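Local coordinates for protein molinate hydrolase (Gulosibacter molinativorax, PDB 4WGX) that probably hydrolyses the thiocarbamate herbicide molinate, as a metal-dependent member of the amidohydrolase superfamily, at residues H68-I73 with T113-E118; T109-W114 with V205-I210. All blocks are in the same frame, centred on the assembly; numbering follows the deposited sequence.

How the contacts relate
The two contacts overlap at Thr113 and Trp114 in one amidohydrolase barrel, their centres about 9 Å apart. Along the chain the order is 68-73, then 109-114 running into 113-118, and finally 205-210. Strand 107-112 lies parallel to strand 57-64; contact 1 joins the loops that follow these neighbouring parts of the barrel, whereas contact 2 reaches from the end of strand 107-112 to strand 208-211, part of a separate, parallel sheet. A probable hydrogen bond from Leu69 N to Asp112 OD2, 3.0 Å long, ties the two together. Thr113 thus stands between His68 and Lys209, whose side chains lie about 8 Å from that of His271 and about 4 Å from that of His251; both histidines bind zinc in a structure of this protein.

Contact 1 of 2, residues H68-I73 with T113-E118; sequences HLLDGI and TWNALE
His68 meets Trp114 through the edge of its imidazole: ND1 donates to Trp114 O over 3.0 Å, nearly straight at 159°, arriving in the carbonyl plane on a lone pair. The CG of His68 stands beside its backbone N (chi1 -53°), which swings the ring out to the other loop, where CE1 also packs 3.4 Å from Trp114 CB. This is the tight part. Next to it Gly72 CA lies 3.7 Å from Trp114 CZ3 at the indole edge, and glycine suits the place because a side chain would strike the ring. Asn115 crosses Leu70 at about a right angle; its OD1 accepts from Ala116 N while packing 3.4 Å from Leu70 CG, and its ND2 is hydrogen-bonded to Asp112 OD2. The looser side begins beside the His68 bond, where water 1 bridges the carbonyls of Leu70 and Trp114. Farther along, Leu70 CD1 comes only to 4.3 Å from the CB of Ala116, the N-cap residue of helix 117-128. With an alanine in place of His68, Trp114 O would probably be left to its water and Asp342 OD1 would lose the imidazole NE2 that it binds. Hydrogen bonds at both nitrogens fix the rotation of the ring, about 8 Å from the side chain of His271.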
loop_
_atom_site.group_PDB
_atom_site.type_symbol
_atom_site.label_atom_id
_atom_site.label_comp_id
_atom_site.label_asym_id
_atom_site.label_seq_id
_atom_site.Cartn_x
_atom_site.Cartn_y
_atom_site.Cartn_z
ATOM N N HIS A 68 -25.975 9.447 10.634
ATOM C CA HIS A 68 -24.963 8.887 11.506
ATOM C C HIS A 68 -24.394 10.025 12.325
ATOM O O HIS A 68 -23.732 10.916 11.800
ATOM C CB HIS A 68 -23.898 8.169 10.681
ATOM C CG HIS A 68 -24.480 7.154 9.750
ATOM N ND1 HIS A 68 -24.993 5.958 10.205
ATOM C CD2 HIS A 68 -24.694 7.177 8.428
ATOM C CE1 HIS A 68 -25.479 5.279 9.183
ATOM N NE2 HIS A 68 -25.309 6.003 8.082
ATOM N N LEU A 69 -24.685 10.007 13.618
ATOM C CA LEU A 69 -24.362 11.132 14.479
ATOM C C LEU A 69 -22.915 11.042 14.987
ATOM O O LEU A 69 -22.375 12.017 15.480
ATOM C CB LEU A 69 -25.371 11.205 15.623
ATOM C CG LEU A 69 -26.827 11.397 15.173
ATOM C CD1 LEU A 69 -27.763 11.284 16.358
ATOM C CD2 LEU A 69 -27.049 12.718 14.458
ATOM N N LEU A 70 -22.296 9.872 14.862
ATOM C CA LEU A 70 -20.835 9.801 14.702
ATOM C C LEU A 70 -20.601 9.629 13.206
ATOM O O LEU A 70 -21.113 8.685 12.615
ATOM C CB LEU A 70 -20.204 8.656 15.487
ATOM C CG LEU A 70 -20.184 8.751 17.006
ATOM C CD1 LEU A 70 -19.443 7.574 17.608
ATOM C CD2 LEU A 70 -19.550 10.049 17.469
ATOM N N ASP A 71 -19.859 10.537 12.584
ATOM C CA ASP A 71 -19.904 10.654 11.124
ATOM C C ASP A 71 -19.299 9.428 10.441
ATOM O O ASP A 71 -18.092 9.251 10.384
ATOM C CB ASP A 71 -19.211 11.933 10.658
ATOM C CG ASP A 71 -19.355 12.169 9.158
ATOM O OD1 ASP A 71 -20.015 11.377 8.469
ATOM O OD2 ASP A 71 -18.815 13.162 8.655
ATOM N N GLY A 72 -20.169 8.583 9.913
ATOM C CA GLY A 72 -19.756 7.302 9.389
ATOM C C GLY A 72 -19.203 7.403 7.983
ATOM O O GLY A 72 -18.372 6.598 7.571
ATOM N N ILE A 73 -19.661 8.395 7.234
ATOM C CA ILE A 73 -19.262 8.513 5.842
ATOM C C ILE A 73 -17.795 8.891 5.778
ATOM O O ILE A 73 -17.052 8.445 4.907
ATOM C CB ILE A 73 -20.135 9.541 5.091
ATOM C CG1 ILE A 73 -21.483 8.924 4.739
ATOM C CG2 ILE A 73 -19.452 10.032 3.816
ATOM C CD1 ILE A 73 -21.398 7.790 3.741
ATOM N N THR A 113 -28.997 4.971 11.869
ATOM C CA THR A 113 -28.991 3.559 11.489
ATOM C C THR A 113 -27.627 2.899 11.614
ATOM O O THR A 113 -27.481 1.735 11.290
ATOM C CB THR A 113 -29.487 3.360 10.051
ATOM O OG1 THR A 113 -28.529 3.868 9.124
ATOM C CG2 THR A 113 -30.803 4.064 9.849
ATOM N N TRP A 114 -26.633 3.636 12.082
ATOM C CA TRP A 114 -25.350 3.035 12.431
ATOM C C TRP A 114 -24.567 3.969 13.320
ATOM O O TRP A 114 -24.303 5.103 12.957
ATOM C CB TRP A 114 -24.512 2.693 11.195
ATOM C CG TRP A 114 -23.213 2.078 11.562
ATOM C CD1 TRP A 114 -23.006 0.804 11.966
ATOM C CD2 TRP A 114 -21.934 2.717 11.591
ATOM N NE1 TRP A 114 -21.681 0.598 12.237
ATOM C CE2 TRP A 114 -21.001 1.763 12.018
ATOM C CE3 TRP A 114 -21.491 4.007 11.299
ATOM C CZ2 TRP A 114 -19.650 2.048 12.154
ATOM C CZ3 TRP A 114 -20.147 4.293 11.436
ATOM C CH2 TRP A 114 -19.241 3.315 11.849
ATOM N N ASN A 115 -24.156 3.465 14.472
ATOM C CA ASN A 115 -23.491 4.276 15.476
ATOM C C ASN A 115 -22.935 3.369 16.556
ATOM O O ASN A 115 -23.131 2.167 16.508
ATOM C CB ASN A 115 -24.466 5.298 16.068
ATOM C CG ASN A 115 -23.769 6.500 16.670
ATOM O OD1 ASN A 115 -22.691 6.394 17.250
ATOM N ND2 ASN A 115 -24.386 7.657 16.526
ATOM N N ALA A 116 -22.226 3.940 17.516
ATOM C CA ALA A 116 -21.757 3.179 18.659
ATOM C C ALA A 116 -22.834 3.208 19.734
ATOM O O ALA A 116 -23.307 4.268 20.110
ATOM C CB ALA A 116 -20.461 3.740 19.175
ATOM N N LEU A 117 -23.222 2.037 20.209
ATOM C CA LEU A 117 -24.412 1.897 21.031
ATOM C C LEU A 117 -24.347 2.735 22.319
ATOM O O LEU A 117 -25.264 3.494 22.613
ATOM C CB LEU A 117 -24.636 0.423 21.359
ATOM C CG LEU A 117 -25.879 0.058 22.168
ATOM C CD1 LEU A 117 -27.135 0.455 21.434
ATOM C CD2 LEU A 117 -25.870 -1.407 22.446
ATOM N N GLU A 118 -23.254 2.625 23.067
ATOM C CA GLU A 118 -23.139 3.324 24.347
ATOM C C GLU A 118 -23.368 4.840 24.223
ATOM O O GLU A 118 -24.285 5.387 24.858
ATOM C CB GLU A 118 -21.780 3.047 24.985
ATOM C CG GLU A 118 -21.534 3.820 26.269
ATOM C CD GLU A 118 -20.244 3.416 26.960
ATOM O OE1 GLU A 118 -20.166 2.289 27.488
ATOM O OE2 GLU A 118 -19.305 4.229 26.978
HETATM O O HOH W 1 -22.704 7.229 13.810
#

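Contact 2 of 2, residues T109-W114 with V205-I210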
loop_
_atom_site.group_PDB
_atom_site.type_symbol
_atom_site.label_atom_id
_atom_site.label_comp_id
_atom_site.label_asym_id
_atom_site.label_seq_id
_atom_site.Cartn_x
_atom_site.Cartn_y
_atom_site.Cartn_z
ATOM N N THR A 109 -36.763 15.083 14.441
ATOM C CA THR A 109 -36.588 13.657 14.678
ATOM C C THR A 109 -35.548 13.069 13.710
ATOM O O THR A 109 -35.648 13.233 12.503
ATOM C CB THR A 109 -37.923 12.902 14.529
ATOM O OG1 THR A 109 -38.921 13.547 15.322
ATOM C CG2 THR A 109 -37.789 11.477 14.995
ATOM N N VAL A 110 -34.547 12.391 14.253
ATOM C CA VAL A 110 -33.568 11.693 13.433
ATOM C C VAL A 110 -33.536 10.212 13.790
ATOM O O VAL A 110 -33.709 9.812 14.953
ATOM C CB VAL A 110 -32.141 12.289 13.570
ATOM C CG1 VAL A 110 -32.088 13.681 12.987
ATOM C CG2 VAL A 110 -31.681 12.279 14.997
ATOM N N PHE A 111 -33.349 9.415 12.749
ATOM C CA PHE A 111 -33.205 7.979 12.868
ATOM C C PHE A 111 -31.768 7.630 12.485
ATOM O O PHE A 111 -31.340 7.844 11.357
ATOM C CB PHE A 111 -34.239 7.263 11.993
ATOM C CG PHE A 111 -35.657 7.459 12.457
ATOM C CD1 PHE A 111 -36.207 6.638 13.418
ATOM C CD2 PHE A 111 -36.433 8.473 11.945
ATOM C CE1 PHE A 111 -37.493 6.819 13.843
ATOM C CE2 PHE A 111 -37.727 8.657 12.380
ATOM C CZ PHE A 111 -38.251 7.834 13.323
ATOM N N ASP A 112 -31.023 7.120 13.453
ATOM C CA ASP A 112 -29.612 6.843 13.287
ATOM C C ASP A 112 -29.440 5.356 13.064
ATOM O O ASP A 112 -29.684 4.571 13.966
ATOM C CB ASP A 112 -28.823 7.330 14.515
ATOM C CG ASP A 112 -27.312 7.080 14.401
ATOM O OD1 ASP A 112 -26.904 6.000 13.948
ATOM O OD2 ASP A 112 -26.529 7.968 14.785
ATOM N N THR A 113 -28.997 4.971 11.869
ATOM C CA THR A 113 -28.991 3.559 11.489
ATOM C C THR A 113 -27.627 2.899 11.614
ATOM O O THR A 113 -27.481 1.735 11.290
ATOM C CB THR A 113 -29.487 3.360 10.051
ATOM O OG1 THR A 113 -28.529 3.868 9.124
ATOM C CG2 THR A 113 -30.803 4.064 9.849
ATOM N N TRP A 114 -26.633 3.636 12.082
ATOM C CA TRP A 114 -25.350 3.035 12.431
ATOM C C TRP A 114 -24.567 3.969 13.320
ATOM O O TRP A 114 -24.303 5.103 12.957
ATOM C CB TRP A 114 -24.512 2.693 11.195
ATOM C CG TRP A 114 -23.213 2.078 11.562
ATOM C CD1 TRP A 114 -23.006 0.804 11.966
ATOM C CD2 TRP A 114 -21.934 2.717 11.591
ATOM N NE1 TRP A 114 -21.681 0.598 12.237
ATOM C CE2 TRP A 114 -21.001 1.763 12.018
ATOM C CE3 TRP A 114 -21.491 4.007 11.299
ATOM C CZ2 TRP A 114 -19.650 2.048 12.154
ATOM C CZ3 TRP A 114 -20.147 4.293 11.436
ATOM C CH2 TRP A 114 -19.241 3.315 11.849
ATOM N N VAL A 205 -32.443 -1.017 21.675
ATOM C CA VAL A 205 -32.478 -0.355 20.376
ATOM C C VAL A 205 -33.914 -0.073 19.937
ATOM O O VAL A 205 -34.830 -0.775 20.329
ATOM C CB VAL A 205 -31.765 -1.196 19.286
ATOM C CG1 VAL A 205 -30.347 -1.521 19.713
ATOM C CG2 VAL A 205 -32.517 -2.471 18.994
ATOM N N ASP A 206 -34.092 0.953 19.117
ATOM C CA ASP A 206 -35.405 1.322 18.613
ATOM C C ASP A 206 -35.779 0.580 17.335
ATOM O O ASP A 206 -36.948 0.498 16.979
ATOM C CB ASP A 206 -35.454 2.825 18.372
ATOM C CG ASP A 206 -35.174 3.615 19.630
ATOM O OD1 ASP A 206 -35.887 3.406 20.627
ATOM O OD2 ASP A 206 -34.228 4.418 19.632
ATOM N N PHE A 207 -34.774 0.068 16.637
ATOM C CA PHE A 207 -34.986 -0.750 15.455
ATOM C C PHE A 207 -33.705 -1.521 15.180
ATOM O O PHE A 207 -32.702 -1.289 15.841
ATOM C CB PHE A 207 -35.398 0.103 14.254
ATOM C CG PHE A 207 -34.574 1.335 14.071
ATOM C CD1 PHE A 207 -33.416 1.302 13.318
ATOM C CD2 PHE A 207 -34.955 2.530 14.636
ATOM C CE1 PHE A 207 -32.671 2.427 13.141
ATOM C CE2 PHE A 207 -34.191 3.658 14.463
ATOM C CZ PHE A 207 -33.045 3.605 13.723
ATOM N N CYS A 208 -33.734 -2.445 14.225
ATOM C CA CYS A 208 -32.575 -3.278 13.953
ATOM C C CYS A 208 -32.261 -3.288 12.475
ATOM O O CYS A 208 -33.131 -3.606 11.667
ATOM C CB CYS A 208 -32.801 -4.703 14.435
ATOM S SG CYS A 208 -31.354 -5.744 14.209
ATOM N N LYS A 209 -31.021 -2.932 12.131
ATOM C CA LYS A 209 -30.564 -2.987 10.748
ATOM C C LYS A 209 -29.628 -4.155 10.520
ATOM O O LYS A 209 -28.627 -4.324 11.214
ATOM C CB LYS A 209 -29.865 -1.700 10.327
ATOM C CG LYS A 209 -29.750 -1.616 8.824
ATOM C CD LYS A 209 -29.491 -0.218 8.311
ATOM C CE LYS A 209 -28.029 0.146 8.322
ATOM N NZ LYS A 209 -27.778 1.233 7.354
ATOM N N ILE A 210 -29.973 -4.949 9.524
ATOM C CA ILE A 210 -29.208 -6.126 9.154
ATOM C C ILE A 210 -28.460 -5.897 7.834
ATOM O O ILE A 210 -29.017 -5.374 6.872
ATOM C CB ILE A 210 -30.130 -7.350 9.035
ATOM C CG1 ILE A 210 -30.742 -7.658 10.402
ATOM C CG2 ILE A 210 -29.368 -8.546 8.517
ATOM C CD1 ILE A 210 -31.808 -8.712 10.388
#
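Lys209 and Phe207 both send their CB atoms toward the end of strand 107-112, and each finds a different surface there. In Lys209, CG lies anti to the backbone N (chi1 -164°), so that CB and CG carry the chain outward across the distance between the segments; the side chain also touches Leu249 of the adjoining strand. CD arrives beside Thr113, 4.0 Å from its CB. A turn about CG–CD (chi3 85°) then lays CE 3.4 Å from Thr113 O, and the tip, NZ, donates a hydrogen bond of 3.3 Å to Thr113 OG1. That hydroxyl is also bonded to Asn66, and NZ has a second partner in a bound pentanediol molecule, probably from the crystallisation liquor. A lysine fits because its methylenes can cross the threonine obliquely while its amino group reaches the pocket.

Phe207 fills the apolar side. Its CE2 meets the edge of the Phe111 ring, near that ring's plane, 3.7 Å from Phe111 CD1, while CZ lies 3.5 Å from Asp112 O and CE1 passes 4.1 Å from Thr113 CG2. Tyr399 stacks on Phe111 and also meets the Phe207 ring, extending the aromatic cluster.

The contact is that of a TIM barrel interior by the C-terminal end of strand 107-112, on the side where catalysis usually takes place in this fold. In many amidohydrolases a carboxylated barrel lysine bridges two metals; Lys209, unmodified here and about 4 Å from the side chain of His251, may occupy the equivalent place.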